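Protein-tyrosine-phosphatase (Shewanella sp., PDB 2Z72) removes phosphate from phosphotyrosine in proteins by hydrolysis as a cold-active phosphatase, probably through a pair of zinc ions held in a calcineurin-like phosphoesterase fold. Local coordinates at residues 74-85 with 307-316; 154-162 with 175-183. One frame throughout, in Å; residues are numbered along the deposited sequence.

In this chain of calcineurin-like phosphoesterase fold, contact 1 illustrates how a metal-binding turn is tied to the framework behind it, whereas contact 2 joins a helix end to a loop. After several earlier strands the chain reaches strand 72-76 and the zinc-binding turn after it; contact 1 closes only when residues 307-316 return, more than 220 residues later, joining that strand and helix 83-92 to strand 315-319. Nested inside this long loop, contact 2 closes a short one of 12 residues, holding the end of helix 149-156 against the loop between helices 166-172 and 186-192. The centres lie 22 Å apart, and the nearest atoms, about 7 Å apart, do not touch.

Contact 1 of 2, residues 74-85 with 307-316; sequences VALSDVHGQYDV and IKVGKSGELL. With ZN (zinc ion), chain B.
The His80 imidazole meets the Lys308 side chain obliquely, CB of His80 lying 3.6 Å from CB of Lys308, and the two side chains run alongside each other in the same direction. At the edge of the ring, in its plane, sits water 6, a zinc ligand like NE2 of His80, while ND1 is bound to the backbone oxygen of Phe116 and so helps fix the ring's rotation. Lys308 continues in an extended chain away from the contact, and its NZ hydrogen-bonds to Ser288 OG. The carboxylate of Asp78 gives OD1 to the same zinc at 2.0 Å; its OD2 takes a bond from Ser77 OG, which arrives 42° out of the carboxylate plane. Asp114 completes this metal site.

Asp78-Val79-His80 belongs to the DxH motif of the calcineurin-like metallophosphoesterases, and begins two residues after Leu76, the last of strand 72-76. That strand pairs antiparallel with 315-319 through two backbone hydrogen bonds, Ala75 N to Leu316 O and Leu316 N to Ala75 O. Beyond the strand, waters take over: water 1 links Ser77 O to Ile307 N, and water 2 joins Asp78 O to Lys308 N, so the metal-binding turn is moored to the short 3-10 segment by its backbone.

Ile307 packs against the turn through its branches. Its CG2, anti to the backbone N, reaches Val79 O at 3.6 Å and also meets CG1 of Val85, while CD1 touches CG2 of Val79. Val85 CG2 rests 3.4 Å from Gly310 O. Gln82, its chain bent at chi2 (-68°), lays CG against Ile307 O and brings NE2 to 3.5 Å from Gly310 CA, where a CB would leave little room for the amide.

Contact 2 of 2, residues 154-162 with 175-183; sequences VLGGDLRYV and RPYNKLYSA. Unlike the reference sequence in segment 175-183: Ser182 (reference Gly).
Tyr177 packs against Val162, Val154 and Leu159 where a Schellman motif, with Gly157 at positive phi, ends helix 149-156 beside the loop of residues 175-183. CG1 of Val162 stands over the centre of one ring face in a CH-pi contact, 3.6 Å from the centroid of the Tyr177 ring and 8° off its normal. Val154 CG2 lies in plane at the edge, and CE2 of Tyr181 covers the opposite face, offset toward the rim. With CG anti to the backbone N (chi1 -170°), the Tyr177 ring is carried in between these groups. An alanine here is likely to open a gap between Val162 and Tyr181 and leave the Val162 methyls without their aromatic partner.

Next, Asn178 brings CB to 3.1 Å from Val154 O and crosses Leu159 at about a right angle, OD1 near CD1. The polar links between the two segments run through water: Leu155 O accepts from waters 7 and 8, water 7 also donating to Asn178 O and water 8 accepting from Asn178 ND2 at 2.9 Å. Further on, Tyr181, its hydroxyl bonded to Asn123, sets CB against CD1 of Leu155, 4.0 Å away.

Contact 1 of 2, residues 74-85 with 307-316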
loop_
_atom_site.group_PDB
_atom_site.type_symbol
_atom_site.label_atom_id
_atom_site.label_comp_id
_atom_site.label_asym_id
_atom_site.label_seq_id
_atom_site.Cartn_x
_atom_site.Cartn_y
_atom_site.Cartn_z
ATOM N N VAL A 74 -3.832 2.949 -12.437
ATOM C CA VAL A 74 -4.245 1.622 -12.010
ATOM C C VAL A 74 -4.272 1.583 -10.497
ATOM O O VAL A 74 -3.419 2.149 -9.800
ATOM C CB VAL A 74 -3.234 0.658 -12.666
ATOM C CG1 VAL A 74 -1.810 0.812 -12.124
ATOM C CG2 VAL A 74 -3.681 -0.761 -12.438
ATOM N N ALA A 75 -5.279 0.903 -9.934
ATOM C CA ALA A 75 -5.417 0.810 -8.493
ATOM C C ALA A 75 -5.655 -0.627 -8.071
ATOM O O ALA A 75 -6.335 -1.398 -8.769
ATOM C CB ALA A 75 -6.571 1.687 -8.017
ATOM N N LEU A 76 -5.127 -0.961 -6.920
ATOM C CA LEU A 76 -5.232 -2.294 -6.324
ATOM C C LEU A 76 -4.875 -2.173 -4.864
ATOM O O LEU A 76 -4.409 -1.143 -4.398
ATOM C CB LEU A 76 -4.403 -3.361 -7.053
ATOM C CG LEU A 76 -2.863 -3.192 -6.935
ATOM C CD1 LEU A 76 -2.181 -4.431 -7.505
ATOM C CD2 LEU A 76 -2.320 -1.991 -7.674
ATOM N N SER A 77 -5.084 -3.233 -4.074
ATOM C CA SER A 77 -4.977 -3.086 -2.624
ATOM C C SER A 77 -4.927 -4.425 -1.928
ATOM O O SER A 77 -5.241 -5.462 -2.481
ATOM C CB SER A 77 -6.253 -2.398 -2.145
ATOM O OG SER A 77 -6.092 -1.829 -0.859
ATOM N N ASP A 78 -4.523 -4.391 -0.667
ATOM C CA ASP A 78 -4.664 -5.506 0.274
ATOM C C ASP A 78 -3.970 -6.766 -0.231
ATOM O O ASP A 78 -4.479 -7.880 -0.190
ATOM C CB ASP A 78 -6.146 -5.767 0.580
ATOM C CG ASP A 78 -6.766 -4.609 1.353
ATOM O OD1 ASP A 78 -6.781 -4.608 2.599
ATOM O OD2 ASP A 78 -7.201 -3.635 0.676
ATOM N N VAL A 79 -2.714 -6.582 -0.675
ATOM C CA VAL A 79 -1.924 -7.739 -1.089
ATOM C C VAL A 79 -1.647 -8.693 0.085
ATOM O O VAL A 79 -1.561 -9.890 -0.137
ATOM C CB VAL A 79 -0.643 -7.223 -1.775
ATOM C CG1 VAL A 79 0.361 -8.324 -2.020
ATOM C CG2 VAL A 79 -0.968 -6.488 -3.067
ATOM N N HIS A 80 -1.473 -8.158 1.293
ATOM C CA HIS A 80 -1.358 -9.015 2.489
ATOM C C HIS A 80 -0.340 -10.112 2.295
ATOM O O HIS A 80 -0.586 -11.309 2.457
ATOM C CB HIS A 80 -2.743 -9.560 2.893
ATOM C CG HIS A 80 -3.541 -8.496 3.592
ATOM N ND1 HIS A 80 -3.114 -7.879 4.726
ATOM C CD2 HIS A 80 -4.771 -7.973 3.343
ATOM C CE1 HIS A 80 -4.016 -6.995 5.118
ATOM N NE2 HIS A 80 -5.077 -7.015 4.292
ATOM N N GLY A 81 0.859 -9.737 1.829
ATOM C CA GLY A 81 1.966 -10.641 1.735
ATOM C C GLY A 81 1.881 -11.688 0.641
ATOM O O GLY A 81 2.646 -12.684 0.727
ATOM N N GLN A 82 1.040 -11.531 -0.341
ATOM C CA GLN A 82 0.892 -12.494 -1.448
ATOM C C GLN A 82 1.618 -11.969 -2.692
ATOM O O GLN A 82 1.027 -11.429 -3.620
ATOM C CB GLN A 82 -0.567 -12.776 -1.700
ATOM C CG GLN A 82 -1.249 -13.417 -0.529
ATOM C CD GLN A 82 -0.805 -14.826 -0.211
ATOM O OE1 GLN A 82 -0.998 -15.276 0.966
ATOM N NE2 GLN A 82 -0.283 -15.566 -1.131
ATOM N N TYR A 83 2.935 -12.101 -2.687
ATOM C CA TYR A 83 3.785 -11.645 -3.764
ATOM C C TYR A 83 3.509 -12.334 -5.079
ATOM O O TYR A 83 3.372 -11.702 -6.145
ATOM C CB TYR A 83 5.262 -11.806 -3.395
ATOM C CG TYR A 83 6.216 -11.507 -4.526
ATOM C CD1 TYR A 83 6.947 -12.471 -5.150
ATOM C CD2 TYR A 83 6.370 -10.179 -4.946
ATOM C CE1 TYR A 83 7.830 -12.200 -6.170
ATOM C CE2 TYR A 83 7.261 -9.893 -5.985
ATOM C CZ TYR A 83 7.971 -10.884 -6.588
ATOM O OH TYR A 83 8.836 -10.526 -7.618
ATOM N N ASP A 84 3.385 -13.676 -5.073
ATOM C CA ASP A 84 3.176 -14.388 -6.301
ATOM C C ASP A 84 1.914 -13.923 -6.983
ATOM O O ASP A 84 1.884 -13.760 -8.239
ATOM C CB ASP A 84 3.096 -15.907 -6.071
ATOM C CG ASP A 84 4.330 -16.514 -5.448
ATOM O OD1 ASP A 84 5.440 -15.963 -5.625
ATOM O OD2 ASP A 84 4.163 -17.566 -4.807
ATOM N N VAL A 85 0.831 -13.731 -6.242
ATOM C CA VAL A 85 -0.424 -13.277 -6.842
ATOM C C VAL A 85 -0.280 -11.856 -7.398
ATOM O O VAL A 85 -0.716 -11.597 -8.539
ATOM C CB VAL A 85 -1.562 -13.324 -5.814
ATOM C CG1 VAL A 85 -2.859 -12.742 -6.355
ATOM C CG2 VAL A 85 -1.805 -14.769 -5.351
ATOM N N ILE A 307 -6.851 -10.635 -2.826
ATOM C CA ILE A 307 -5.507 -11.140 -3.032
ATOM C C ILE A 307 -5.041 -11.893 -1.774
ATOM O O ILE A 307 -4.245 -12.846 -1.888
ATOM C CB ILE A 307 -4.558 -9.982 -3.427
ATOM C CG1 ILE A 307 -4.901 -9.462 -4.783
ATOM C CG2 ILE A 307 -3.082 -10.453 -3.335
ATOM C CD1 ILE A 307 -4.197 -8.148 -5.148
ATOM N N LYS A 308 -5.475 -11.489 -0.586
ATOM C CA LYS A 308 -5.027 -12.076 0.656
ATOM C C LYS A 308 -5.267 -13.567 0.721
ATOM O O LYS A 308 -4.578 -14.229 1.470
ATOM C CB LYS A 308 -5.691 -11.405 1.868
ATOM C CG LYS A 308 -7.192 -11.732 1.996
ATOM C CD LYS A 308 -7.898 -10.936 3.021
ATOM C CE LYS A 308 -9.353 -11.351 3.166
ATOM N NZ LYS A 308 -10.069 -10.575 4.188
ATOM N N VAL A 309 -6.238 -14.079 -0.040
ATOM C CA VAL A 309 -6.566 -15.509 0.012
ATOM C C VAL A 309 -5.512 -16.299 -0.725
ATOM O O VAL A 309 -5.391 -17.507 -0.518
ATOM C CB VAL A 309 -7.982 -15.722 -0.502
ATOM C CG1 VAL A 309 -8.397 -17.185 -0.637
ATOM C CG2 VAL A 309 -8.953 -15.100 0.481
ATOM N N GLY A 310 -4.670 -15.659 -1.549
ATOM C CA GLY A 310 -3.504 -16.329 -2.114
ATOM C C GLY A 310 -3.721 -17.008 -3.442
ATOM O O GLY A 310 -2.825 -17.718 -3.912
ATOM N N LYS A 311 -4.858 -16.785 -4.080
ATOM C CA LYS A 311 -5.179 -17.439 -5.356
ATOM C C LYS A 311 -5.272 -16.526 -6.560
ATOM O O LYS A 311 -4.861 -16.933 -7.619
ATOM C CB LYS A 311 -6.496 -18.213 -5.215
ATOM C CG LYS A 311 -6.337 -19.341 -4.220
ATOM C CD LYS A 311 -7.684 -19.880 -3.786
ATOM C CE LYS A 311 -7.459 -20.984 -2.753
ATOM N NZ LYS A 311 -8.142 -20.781 -1.420
ATOM N N SER A 312 -5.852 -15.322 -6.390
ATOM C CA SER A 312 -6.070 -14.447 -7.550
ATOM C C SER A 312 -6.281 -13.024 -7.048
ATOM O O SER A 312 -6.492 -12.808 -5.869
ATOM C CB SER A 312 -7.265 -14.873 -8.362
ATOM O OG SER A 312 -8.441 -14.757 -7.600
ATOM N N GLY A 313 -6.270 -12.077 -7.980
ATOM C CA GLY A 313 -6.637 -10.715 -7.700
ATOM C C GLY A 313 -6.942 -10.015 -8.994
ATOM O O GLY A 313 -6.777 -10.546 -10.075
ATOM N N GLU A 314 -7.369 -8.782 -8.968
ATOM C CA GLU A 314 -7.829 -7.897 -9.940
ATOM C C GLU A 314 -7.383 -6.480 -9.621
ATOM O O GLU A 314 -7.016 -6.124 -8.489
ATOM C CB GLU A 314 -9.380 -7.911 -10.064
ATOM C CG GLU A 314 -9.874 -9.336 -10.339
ATOM C CD GLU A 314 -11.345 -9.372 -10.761
ATOM O OE1 GLU A 314 -11.797 -10.487 -11.144
ATOM O OE2 GLU A 314 -12.051 -8.342 -10.626
ATOM N N LEU A 315 -7.455 -5.658 -10.659
ATOM C CA LEU A 315 -7.152 -4.222 -10.524
ATOM C C LEU A 315 -8.217 -3.416 -11.207
ATOM O O LEU A 315 -9.065 -3.905 -11.974
ATOM C CB LEU A 315 -5.737 -3.949 -11.006
ATOM C CG LEU A 315 -5.345 -4.393 -12.422
ATOM C CD1 LEU A 315 -5.900 -3.490 -13.511
ATOM C CD2 LEU A 315 -3.813 -4.421 -12.509
ATOM N N LEU A 316 -8.151 -2.105 -10.969
ATOM C CA LEU A 316 -8.969 -1.098 -11.597
ATOM C C LEU A 316 -8.084 -0.229 -12.473
ATOM O O LEU A 316 -7.034 0.232 -12.017
ATOM C CB LEU A 316 -9.641 -0.236 -10.514
ATOM C CG LEU A 316 -10.383 1.009 -11.000
ATOM C CD1 LEU A 316 -11.623 0.603 -11.815
ATOM C CD2 LEU A 316 -10.771 1.873 -9.826
HETATM ZN ZN ZN B . -6.599 -5.706 4.245
HETATM O O HOH W 1 -6.976 -7.583 -2.891
HETATM O O HOH W 2 -6.944 -9.062 0.084
HETATM O O HOH W 3 -2.336 -13.520 2.834
HETATM O O HOH W 4 -0.190 -18.038 -2.122
HETATM O O HOH W 5 -7.977 -7.110 3.460
HETATM O O HOH W 6 -7.864 -4.897 5.529
#

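Contact 2 of 2, residues 154-162 with 175-183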
loop_
_atom_site.group_PDB
_atom_site.type_symbol
_atom_site.label_atom_id
_atom_site.label_comp_id
_atom_site.label_asym_id
_atom_site.label_seq_id
_atom_site.Cartn_x
_atom_site.Cartn_y
_atom_site.Cartn_z
ATOM N N VAL A 154 1.435 -2.566 12.250
ATOM C CA VAL A 154 2.784 -3.096 12.327
ATOM C C VAL A 154 3.721 -2.049 12.854
ATOM O O VAL A 154 4.520 -2.299 13.774
ATOM C CB VAL A 154 3.248 -3.665 10.982
ATOM C CG1 VAL A 154 4.728 -3.892 10.960
ATOM C CG2 VAL A 154 2.462 -4.975 10.700
ATOM N N LEU A 155 3.717 -0.856 12.267
ATOM C CA LEU A 155 4.689 0.143 12.647
ATOM C C LEU A 155 4.470 0.537 14.120
ATOM O O LEU A 155 5.456 0.848 14.803
ATOM C CB LEU A 155 4.665 1.356 11.716
ATOM C CG LEU A 155 5.584 1.245 10.506
ATOM C CD1 LEU A 155 5.469 0.035 9.669
ATOM C CD2 LEU A 155 5.381 2.578 9.732
ATOM N N GLY A 156 3.231 0.491 14.579
ATOM C CA GLY A 156 2.909 0.852 15.942
ATOM C C GLY A 156 3.008 -0.251 16.971
ATOM O O GLY A 156 2.789 0.055 18.161
ATOM N N GLY A 157 3.279 -1.478 16.566
ATOM C CA GLY A 157 3.381 -2.540 17.551
ATOM C C GLY A 157 2.156 -3.369 17.793
ATOM O O GLY A 157 2.148 -4.118 18.806
ATOM N N ASP A 158 1.166 -3.300 16.917
ATOM C CA ASP A 158 0.006 -4.201 16.983
ATOM C C ASP A 158 0.277 -5.323 16.020
ATOM O O ASP A 158 0.135 -5.173 14.785
ATOM C CB ASP A 158 -1.256 -3.403 16.661
ATOM C CG ASP A 158 -2.494 -4.237 16.691
ATOM O OD1 ASP A 158 -2.363 -5.456 16.941
ATOM O OD2 ASP A 158 -3.582 -3.693 16.487
ATOM N N LEU A 159 0.698 -6.470 16.601
ATOM C CA LEU A 159 1.253 -7.554 15.814
ATOM C C LEU A 159 0.346 -8.755 15.733
ATOM O O LEU A 159 0.791 -9.895 15.418
ATOM C CB LEU A 159 2.661 -7.911 16.400
ATOM C CG LEU A 159 3.566 -6.687 16.548
ATOM C CD1 LEU A 159 4.895 -7.074 17.163
ATOM C CD2 LEU A 159 3.796 -5.980 15.225
ATOM N N ARG A 160 -0.941 -8.547 15.980
ATOM C CA ARG A 160 -1.894 -9.659 16.012
ATOM C C ARG A 160 -1.955 -10.463 14.732
ATOM O O ARG A 160 -2.343 -11.642 14.812
ATOM C CB ARG A 160 -3.317 -9.163 16.314
ATOM C CG ARG A 160 -3.434 -8.669 17.721
ATOM C CD ARG A 160 -4.825 -8.098 18.001
ATOM N NE ARG A 160 -4.916 -6.801 17.285
ATOM C CZ ARG A 160 -6.032 -6.144 17.145
ATOM N NH1 ARG A 160 -7.171 -6.623 17.633
ATOM N NH2 ARG A 160 -6.057 -5.007 16.480
ATOM N N TYR A 161 -1.655 -9.871 13.581
ATOM C CA TYR A 161 -1.921 -10.465 12.291
ATOM C C TYR A 161 -0.675 -10.837 11.507
ATOM O O TYR A 161 -0.748 -11.266 10.326
ATOM C CB TYR A 161 -2.845 -9.517 11.475
ATOM C CG TYR A 161 -4.050 -9.125 12.331
ATOM C CD1 TYR A 161 -4.181 -7.871 12.848
ATOM C CD2 TYR A 161 -4.987 -10.030 12.724
ATOM C CE1 TYR A 161 -5.234 -7.474 13.643
ATOM C CE2 TYR A 161 -6.077 -9.655 13.517
ATOM C CZ TYR A 161 -6.158 -8.385 13.978
ATOM O OH TYR A 161 -7.193 -7.956 14.775
ATOM N N VAL A 162 0.487 -10.772 12.113
ATOM C CA VAL A 162 1.752 -11.123 11.495
ATOM C C VAL A 162 1.866 -12.636 11.346
ATOM O O VAL A 162 1.641 -13.382 12.296
ATOM C CB VAL A 162 2.915 -10.563 12.317
ATOM C CG1 VAL A 162 4.247 -10.892 11.689
ATOM C CG2 VAL A 162 2.761 -9.021 12.457
ATOM N N ARG A 175 14.827 -8.527 17.845
ATOM C CA ARG A 175 13.988 -7.355 18.049
ATOM C C ARG A 175 12.584 -7.694 17.609
ATOM O O ARG A 175 12.408 -8.560 16.732
ATOM C CB ARG A 175 14.541 -6.150 17.398
ATOM C CG ARG A 175 14.591 -6.274 15.933
ATOM C CD ARG A 175 15.597 -5.230 15.443
ATOM N NE ARG A 175 16.986 -5.674 15.564
ATOM C CZ ARG A 175 18.041 -5.037 15.071
ATOM N NH1 ARG A 175 17.875 -3.904 14.406
ATOM N NH2 ARG A 175 19.252 -5.542 15.236
ATOM N N PRO A 176 11.635 -7.001 18.212
ATOM C CA PRO A 176 10.238 -7.301 17.874
ATOM C C PRO A 176 9.886 -6.834 16.478
ATOM O O PRO A 176 10.568 -6.008 15.842
ATOM C CB PRO A 176 9.413 -6.572 18.917
ATOM C CG PRO A 176 10.279 -5.480 19.377
ATOM C CD PRO A 176 11.701 -5.977 19.292
ATOM N N TYR A 177 8.804 -7.362 15.887
ATOM C CA TYR A 177 8.528 -7.174 14.487
ATOM C C TYR A 177 8.355 -5.707 14.113
ATOM O O TYR A 177 8.788 -5.284 13.047
ATOM C CB TYR A 177 7.269 -7.949 14.113
ATOM C CG TYR A 177 6.960 -8.068 12.662
ATOM C CD1 TYR A 177 5.945 -7.274 12.087
ATOM C CD2 TYR A 177 7.569 -8.967 11.802
ATOM C CE1 TYR A 177 5.639 -7.372 10.739
ATOM C CE2 TYR A 177 7.260 -9.090 10.495
ATOM C CZ TYR A 177 6.275 -8.278 9.950
ATOM O OH TYR A 177 5.892 -8.366 8.659
ATOM N N ASN A 178 7.745 -4.922 14.981
ATOM C CA ASN A 178 7.641 -3.476 14.710
ATOM C C ASN A 178 8.998 -2.840 14.556
ATOM O O ASN A 178 9.138 -1.855 13.793
ATOM C CB ASN A 178 6.802 -2.829 15.798
ATOM C CG ASN A 178 7.289 -3.048 17.192
ATOM O OD1 ASN A 178 7.333 -4.232 17.595
ATOM N ND2 ASN A 178 7.620 -2.033 17.961
ATOM N N LYS A 179 9.990 -3.306 15.261
ATOM C CA LYS A 179 11.347 -2.732 15.185
ATOM C C LYS A 179 12.116 -3.242 13.997
ATOM O O LYS A 179 13.218 -2.774 13.675
ATOM C CB LYS A 179 12.044 -2.948 16.507
ATOM C CG LYS A 179 11.439 -2.174 17.627
ATOM C CD LYS A 179 11.614 -0.672 17.432
ATOM C CE LYS A 179 11.170 0.031 18.733
ATOM N NZ LYS A 179 10.856 1.459 18.439
ATOM N N LEU A 180 11.603 -4.215 13.250
ATOM C CA LEU A 180 12.162 -4.570 11.965
ATOM C C LEU A 180 11.745 -3.602 10.882
ATOM O O LEU A 180 12.277 -3.676 9.779
ATOM C CB LEU A 180 11.771 -6.008 11.606
ATOM C CG LEU A 180 12.292 -7.109 12.523
ATOM C CD1 LEU A 180 11.789 -8.477 12.079
ATOM C CD2 LEU A 180 13.823 -7.112 12.513
ATOM N N TYR A 181 10.853 -2.697 11.207
ATOM C CA TYR A 181 10.317 -1.680 10.267
ATOM C C TYR A 181 10.293 -0.303 10.897
ATOM O O TYR A 181 9.487 0.555 10.525
ATOM C CB TYR A 181 8.886 -2.072 9.776
ATOM C CG TYR A 181 8.948 -3.423 9.063
ATOM C CD1 TYR A 181 9.427 -3.492 7.759
ATOM C CD2 TYR A 181 8.614 -4.609 9.662
ATOM C CE1 TYR A 181 9.536 -4.703 7.087
ATOM C CE2 TYR A 181 8.713 -5.806 9.039
ATOM C CZ TYR A 181 9.162 -5.867 7.743
ATOM O OH TYR A 181 9.242 -7.077 7.099
ATOM N N SER A 182 11.174 -0.081 11.869
ATOM C CA SER A 182 11.252 1.206 12.577
ATOM C C SER A 182 11.913 2.273 11.731
ATOM O O SER A 182 12.366 2.055 10.595
ATOM C CB SER A 182 11.981 0.948 13.899
ATOM O OG SER A 182 13.322 0.604 13.585
ATOM N N ALA A 183 12.000 3.479 12.309
ATOM C CA ALA A 183 12.590 4.602 11.589
ATOM C C ALA A 183 14.061 4.473 11.294
ATOM O O ALA A 183 14.625 5.267 10.520
ATOM C CB ALA A 183 12.339 5.873 12.381
HETATM O O HOH W 7 8.037 0.733 13.835
HETATM O O HOH W 8 6.563 0.633 17.307
#